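Local coordinates for protein acyltransferase (Actinoplanes teichomyceticus, PDB 4Q38) that probably transfers long-chain acyl groups from acyl-coenzyme A to the amino sugar of teicoplanin-type glycopeptide antibiotics, at residues R99-H104 with R138-E143; F196-G201 with P240-R245. All blocks are in the same frame, centred on the assembly; numbering follows the deposited sequence.

Interaction 1. Residues R99-H104 with R138-E143; sequences RHMGDH and RRFHAE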
loop_
_atom_site.group_PDB
_atom_site.type_symbol
_atom_site.label_atom_id
_atom_site.label_comp_id
_atom_site.label_asym_id
_atom_site.label_seq_id
_atom_site.Cartn_x
_atom_site.Cartn_y
_atom_site.Cartn_z
ATOM N N ARG A 99 -7.627 -4.940 15.479
ATOM C CA ARG A 99 -7.024 -5.664 16.599
ATOM C C ARG A 99 -5.508 -5.421 16.656
ATOM O O ARG A 99 -4.884 -5.600 17.707
ATOM C CB ARG A 99 -7.324 -7.165 16.507
ATOM C CG ARG A 99 -6.630 -7.868 15.356
ATOM C CD ARG A 99 -6.770 -9.378 15.415
ATOM N NE ARG A 99 -6.249 -10.019 14.203
ATOM C CZ ARG A 99 -6.299 -11.330 13.967
ATOM N NH1 ARG A 99 -6.844 -12.148 14.857
ATOM N NH2 ARG A 99 -5.810 -11.828 12.837
ATOM N N HIS A 100 -4.921 -5.026 15.524
ATOM C CA HIS A 100 -3.487 -4.697 15.462
ATOM C C HIS A 100 -3.206 -3.228 15.312
ATOM O O HIS A 100 -2.114 -2.844 14.860
ATOM C CB HIS A 100 -2.829 -5.454 14.318
ATOM C CG HIS A 100 -2.826 -6.952 14.500
ATOM N ND1 HIS A 100 -2.422 -7.542 15.642
ATOM C CD2 HIS A 100 -3.187 -7.979 13.629
ATOM C CE1 HIS A 100 -2.514 -8.885 15.509
ATOM N NE2 HIS A 100 -2.980 -9.150 14.279
ATOM N N MET A 101 -4.175 -2.386 15.670
ATOM C CA MET A 101 -3.989 -0.939 15.609
ATOM C C MET A 101 -2.693 -0.543 16.332
ATOM O O MET A 101 -2.485 -0.926 17.484
ATOM C CB MET A 101 -5.182 -0.220 16.235
ATOM C CG MET A 101 -5.142 1.295 16.091
ATOM S SD MET A 101 -5.292 1.861 14.378
ATOM C CE MET A 101 -7.006 1.478 14.051
ATOM N N GLY A 102 -1.823 0.192 15.639
ATOM C CA GLY A 102 -0.549 0.644 16.198
ATOM C C GLY A 102 0.515 -0.436 16.317
ATOM O O GLY A 102 1.605 -0.181 16.815
ATOM N N ASP A 103 0.219 -1.642 15.841
ATOM C CA ASP A 103 1.149 -2.759 15.996
ATOM C C ASP A 103 1.864 -3.109 14.684
ATOM O O ASP A 103 1.303 -3.777 13.821
ATOM C CB ASP A 103 0.405 -3.967 16.589
ATOM C CG ASP A 103 1.338 -5.123 16.979
ATOM O OD1 ASP A 103 2.567 -5.019 16.852
ATOM O OD2 ASP A 103 0.814 -6.155 17.415
ATOM N N HIS A 104 3.118 -2.681 14.559
ATOM C CA HIS A 104 3.908 -2.919 13.346
ATOM C C HIS A 104 4.593 -4.254 13.363
ATOM O O HIS A 104 5.187 -4.670 12.365
ATOM C CB HIS A 104 4.946 -1.813 13.155
ATOM C CG HIS A 104 5.909 -1.681 14.315
ATOM N ND1 HIS A 104 5.690 -0.847 15.345
ATOM C CD2 HIS A 104 7.108 -2.329 14.582
ATOM C CE1 HIS A 104 6.692 -0.957 16.234
ATOM N NE2 HIS A 104 7.562 -1.863 15.763
ATOM N N ARG A 138 -8.615 7.032 12.588
ATOM C CA ARG A 138 -8.649 8.464 12.902
ATOM C C ARG A 138 -8.660 8.701 14.421
ATOM O O ARG A 138 -8.062 9.670 14.907
ATOM C CB ARG A 138 -9.845 9.167 12.228
ATOM C CG ARG A 138 -9.738 9.322 10.711
ATOM C CD ARG A 138 -8.602 10.249 10.308
ATOM N NE ARG A 138 -8.828 11.633 10.742
ATOM C CZ ARG A 138 -7.885 12.439 11.231
ATOM N NH1 ARG A 138 -6.624 12.017 11.386
ATOM N NH2 ARG A 138 -8.206 13.676 11.589
ATOM N N ARG A 139 -9.325 7.815 15.163
ATOM C CA ARG A 139 -9.303 7.878 16.634
ATOM C C ARG A 139 -7.895 7.610 17.155
ATOM O O ARG A 139 -7.435 8.278 18.080
ATOM C CB ARG A 139 -10.291 6.892 17.261
ATOM C CG ARG A 139 -11.753 7.288 17.098
ATOM C CD ARG A 139 -12.671 6.492 18.019
ATOM N NE ARG A 139 -12.742 5.062 17.683
ATOM C CZ ARG A 139 -13.546 4.532 16.757
ATOM N NH1 ARG A 139 -14.358 5.302 16.037
ATOM N NH2 ARG A 139 -13.535 3.224 16.539
ATOM N N PHE A 140 -7.217 6.636 16.550
ATOM C CA PHE A 140 -5.825 6.343 16.891
ATOM C C PHE A 140 -4.915 7.541 16.606
ATOM O O PHE A 140 -4.103 7.904 17.463
ATOM C CB PHE A 140 -5.326 5.068 16.187
ATOM C CG PHE A 140 -3.919 4.679 16.562
ATOM C CD1 PHE A 140 -3.633 4.153 17.827
ATOM C CD2 PHE A 140 -2.877 4.827 15.646
ATOM C CE1 PHE A 140 -2.331 3.791 18.168
ATOM C CE2 PHE A 140 -1.578 4.463 15.980
ATOM C CZ PHE A 140 -1.306 3.949 17.245
ATOM N N HIS A 141 -5.057 8.153 15.419
ATOM C CA HIS A 141 -4.332 9.396 15.087
ATOM C C HIS A 141 -4.507 10.457 16.151
ATOM O O HIS A 141 -3.533 11.092 16.600
ATOM C CB HIS A 141 -4.772 9.976 13.729
ATOM C CG HIS A 141 -4.369 9.141 12.529
ATOM N ND1 HIS A 141 -4.955 9.284 11.320
ATOM C CD2 HIS A 141 -3.422 8.120 12.389
ATOM C CE1 HIS A 141 -4.401 8.419 10.444
ATOM N NE2 HIS A 141 -3.467 7.699 11.099
ATOM N N ALA A 142 -5.756 10.667 16.556
ATOM C CA ALA A 142 -6.077 11.643 17.610
ATOM C C ALA A 142 -5.406 11.310 18.946
ATOM O O ALA A 142 -4.842 12.190 19.603
ATOM C CB ALA A 142 -7.589 11.763 17.781
ATOM N N GLU A 143 -5.471 10.040 19.347
ATOM C CA GLU A 143 -4.855 9.587 20.599
ATOM C C GLU A 143 -3.337 9.800 20.595
ATOM O O GLU A 143 -2.739 10.106 21.631
ATOM C CB GLU A 143 -5.186 8.113 20.861
ATOM C CG GLU A 143 -6.645 7.851 21.212
ATOM C CD GLU A 143 -7.050 6.392 21.046
ATOM O OE1 GLU A 143 -8.235 6.074 21.295
ATOM O OE2 GLU A 143 -6.194 5.563 20.662
#

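Interaction 2. Residues F196-G201 with P240-R245; sequences FSLATG and PEHGAR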
loop_
_atom_site.group_PDB
_atom_site.type_symbol
_atom_site.label_atom_id
_atom_site.label_comp_id
_atom_site.label_asym_id
_atom_site.label_seq_id
_atom_site.Cartn_x
_atom_site.Cartn_y
_atom_site.Cartn_z
ATOM N N PHE A 196 6.727 7.130 5.799
ATOM C CA PHE A 196 7.569 6.417 6.766
ATOM C C PHE A 196 6.725 5.463 7.586
ATOM O O PHE A 196 5.672 5.841 8.091
ATOM C CB PHE A 196 8.285 7.405 7.706
ATOM C CG PHE A 196 9.246 8.318 7.000
ATOM C CD1 PHE A 196 10.557 7.928 6.771
ATOM C CD2 PHE A 196 8.826 9.561 6.527
ATOM C CE1 PHE A 196 11.446 8.760 6.088
ATOM C CE2 PHE A 196 9.709 10.401 5.854
ATOM C CZ PHE A 196 11.016 9.997 5.622
ATOM N N SER A 197 7.204 4.229 7.720
ATOM C CA SER A 197 6.538 3.236 8.562
ATOM C C SER A 197 7.363 2.903 9.810
ATOM O O SER A 197 8.589 2.816 9.748
ATOM C CB SER A 197 6.302 1.945 7.779
ATOM O OG SER A 197 7.532 1.492 7.240
ATOM N N LEU A 198 6.675 2.712 10.929
ATOM C CA LEU A 198 7.293 2.139 12.125
ATOM C C LEU A 198 7.736 0.730 11.764
ATOM O O LEU A 198 6.960 -0.056 11.238
ATOM C CB LEU A 198 6.293 2.074 13.272
ATOM C CG LEU A 198 5.729 3.385 13.820
ATOM C CD1 LEU A 198 4.468 3.108 14.625
ATOM C CD2 LEU A 198 6.770 4.069 14.687
ATOM N N ALA A 199 9.003 0.431 12.008
ATOM C CA ALA A 199 9.552 -0.867 11.627
ATOM C C ALA A 199 10.621 -1.323 12.606
ATOM O O ALA A 199 11.143 -0.533 13.385
ATOM C CB ALA A 199 10.123 -0.802 10.216
ATOM N N THR A 200 10.941 -2.612 12.563
ATOM C CA THR A 200 12.044 -3.151 13.361
ATOM C C THR A 200 12.858 -4.123 12.526
ATOM O O THR A 200 12.305 -4.858 11.706
ATOM C CB THR A 200 11.562 -3.897 14.613
ATOM O OG1 THR A 200 10.718 -4.978 14.212
ATOM C CG2 THR A 200 10.793 -2.965 15.557
ATOM N N GLY A 201 14.170 -4.134 12.733
ATOM C CA GLY A 201 15.007 -5.110 12.048
ATOM C C GLY A 201 14.773 -6.498 12.633
ATOM O O GLY A 201 13.999 -6.664 13.578
ATOM N N PRO A 240 7.273 8.285 20.810
ATOM C CA PRO A 240 8.584 8.482 21.436
ATOM C C PRO A 240 9.210 7.159 21.863
ATOM O O PRO A 240 10.429 7.072 21.967
ATOM C CB PRO A 240 8.274 9.341 22.675
ATOM C CG PRO A 240 6.832 9.120 22.941
ATOM C CD PRO A 240 6.189 8.884 21.608
ATOM N N GLU A 241 8.384 6.138 22.062
ATOM C CA GLU A 241 8.897 4.816 22.472
ATOM C C GLU A 241 9.682 4.124 21.357
ATOM O O GLU A 241 10.421 3.172 21.618
ATOM C CB GLU A 241 7.750 3.914 22.953
ATOM C CG GLU A 241 6.790 3.458 21.851
ATOM C CD GLU A 241 5.751 4.511 21.474
ATOM O OE1 GLU A 241 5.734 5.601 22.073
ATOM O OE2 GLU A 241 4.943 4.245 20.569
ATOM N N HIS A 242 9.518 4.580 20.110
ATOM C CA HIS A 242 10.149 3.880 18.988
ATOM C C HIS A 242 11.627 4.152 18.902
ATOM O O HIS A 242 12.429 3.229 19.008
ATOM C CB HIS A 242 9.436 4.154 17.661
ATOM C CG HIS A 242 9.821 3.199 16.561
ATOM N ND1 HIS A 242 9.551 1.881 16.623
ATOM C CD2 HIS A 242 10.479 3.409 15.349
ATOM C CE1 HIS A 242 10.003 1.275 15.510
ATOM N NE2 HIS A 242 10.568 2.209 14.725
ATOM N N GLY A 243 11.999 5.415 18.717
ATOM C CA GLY A 243 13.407 5.839 18.771
ATOM C C GLY A 243 14.311 5.445 17.608
ATOM O O GLY A 243 15.500 5.241 17.799
ATOM N N ALA A 244 13.769 5.366 16.397
ATOM C CA ALA A 244 14.580 5.061 15.220
ATOM C C ALA A 244 15.597 6.166 14.934
ATOM O O ALA A 244 15.300 7.349 15.118
ATOM C CB ALA A 244 13.686 4.864 13.997
ATOM N N ARG A 245 16.774 5.779 14.450
ATOM C CA ARG A 245 17.786 6.746 14.001
ATOM C C ARG A 245 18.062 6.660 12.505
ATOM O O ARG A 245 18.682 7.560 11.924
ATOM C CB ARG A 245 19.105 6.537 14.776
ATOM C CG ARG A 245 18.994 6.792 16.276
ATOM C CD ARG A 245 18.579 8.225 16.577
ATOM N NE ARG A 245 19.409 9.179 15.847
ATOM C CZ ARG A 245 20.439 9.850 16.363
ATOM N NH1 ARG A 245 20.773 9.701 17.644
ATOM N NH2 ARG A 245 21.127 10.689 15.595
#

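Interaction 1. Residues R99-H104 with R138-E143
Residues 99-104, at the start of the loop after helix 84-98, bring Met-101 up to Phe-140 with a type II beta turn from His-100 to Asp-103, closed by Asp-103 N to His-100 O at 2.8 Å, while residues 138-143 form the last stretch of a helix; the CA atoms of Met-101 and Phe-140 stand 7.6 Å apart. Two corner residues of the turn, Met-101 and Gly-102, do the touching. Both Met-101 and Phe-140 send their first side-chain bond toward the opposite segment, and the two side chains run past each other, pointing opposite ways. CG of Met-101 lies over one face of the Phe-140 ring, 4.0 Å from its centroid, a CH-pi contact. Bends at chi2 (66°) and chi3 (71°) fold the thioether back alongside the root of the phenylalanine, where SD comes within 3.7 Å of Phe-140 CB. The sulfur views the ring obliquely, 36° off its normal, in a Met-aromatic contact. A flexible, polarisable methionine suits this place because it can follow the contour of ring and CB together. Farther out, CA of Gly-102 meets the far end of the ring, 3.5 Å from Phe-140 CZ, and its N lies above the same face as Met-101 CG, offset toward the rim. Glycine fits here twice over: its positive phi belongs to the third position of a type II turn, and the absence of a side chain lets CA come this close to CZ. Met-101 also rests on Ala-136 and Val-137, so within the N-acyltransferase N-terminal domain the loop following helix 84-98 packs at the surface against the C-terminal part of helix 125-143, while backbone bonding between Gly-102 and Arg-185 ties the turn to the chain leading into strand 188-191.

Interaction 2. Residues F196-G201 with P240-R245
His-242 reaches across to Leu-198 and Ala-199 from a loop whose earlier residues, Pro-240 and Glu-241, carry the chain away from helix 221-238. Glu-241 turns its carboxylate to a salt bridge with Arg-144. Because chi1 (-165°) turns CG away from the backbone N, the imidazole of His-242 extends to strand 194-200. CD2 of Leu-198 sits over one face of that ring, 3.9 Å from the centroid and 18° off the normal, a CH-pi contact made by a single branch methyl. The ring's edge faces the strand backbone: Ala-199 O lies near the ring plane, 3.0 Å from His-242 CE1. NE2 of His-242 is hydrogen-bonded to His-207 O on the adjoining strand 206-211. A flat ring that is apolar on its face and polar at its edge therefore suits a place beside both a leucine methyl and the carbonyl oxygens of two neighbouring strands. Strands 194-200 and 206-211 are antiparallel neighbours in the mixed sheet of the GNAT-like domain, and Ser-197 and His-207 bind N-acetyl-D-glucosamine in a structure of this protein, though not in this chain. Gly-243, with positive phi (73°), then turns the chain, and Ala-244 packs its small methyl on Leu-208 just before strand 246-251 begins.

Interaction 1 is a surface contact between a loop and a helix in the N-terminal domain, whereas interaction 2 is partly buried, with Leu-198 inside, and joins a loop to a sheet strand of the GNAT-like domain. The first is apolar, made by thioether, phenyl and glycine; the second sets a methyl against an imidazole whose edge meets backbone carbonyls. They hold different elements but adjoin through His-104, at the end of the segment 99-104: its CB lies 3.3 Å from Leu-198 O, and its ring meets His-242 edge-to-face. Through His-104 the segment 99-104 thus touches the GNAT-like part, the two contact centres lying about 15 Å apart.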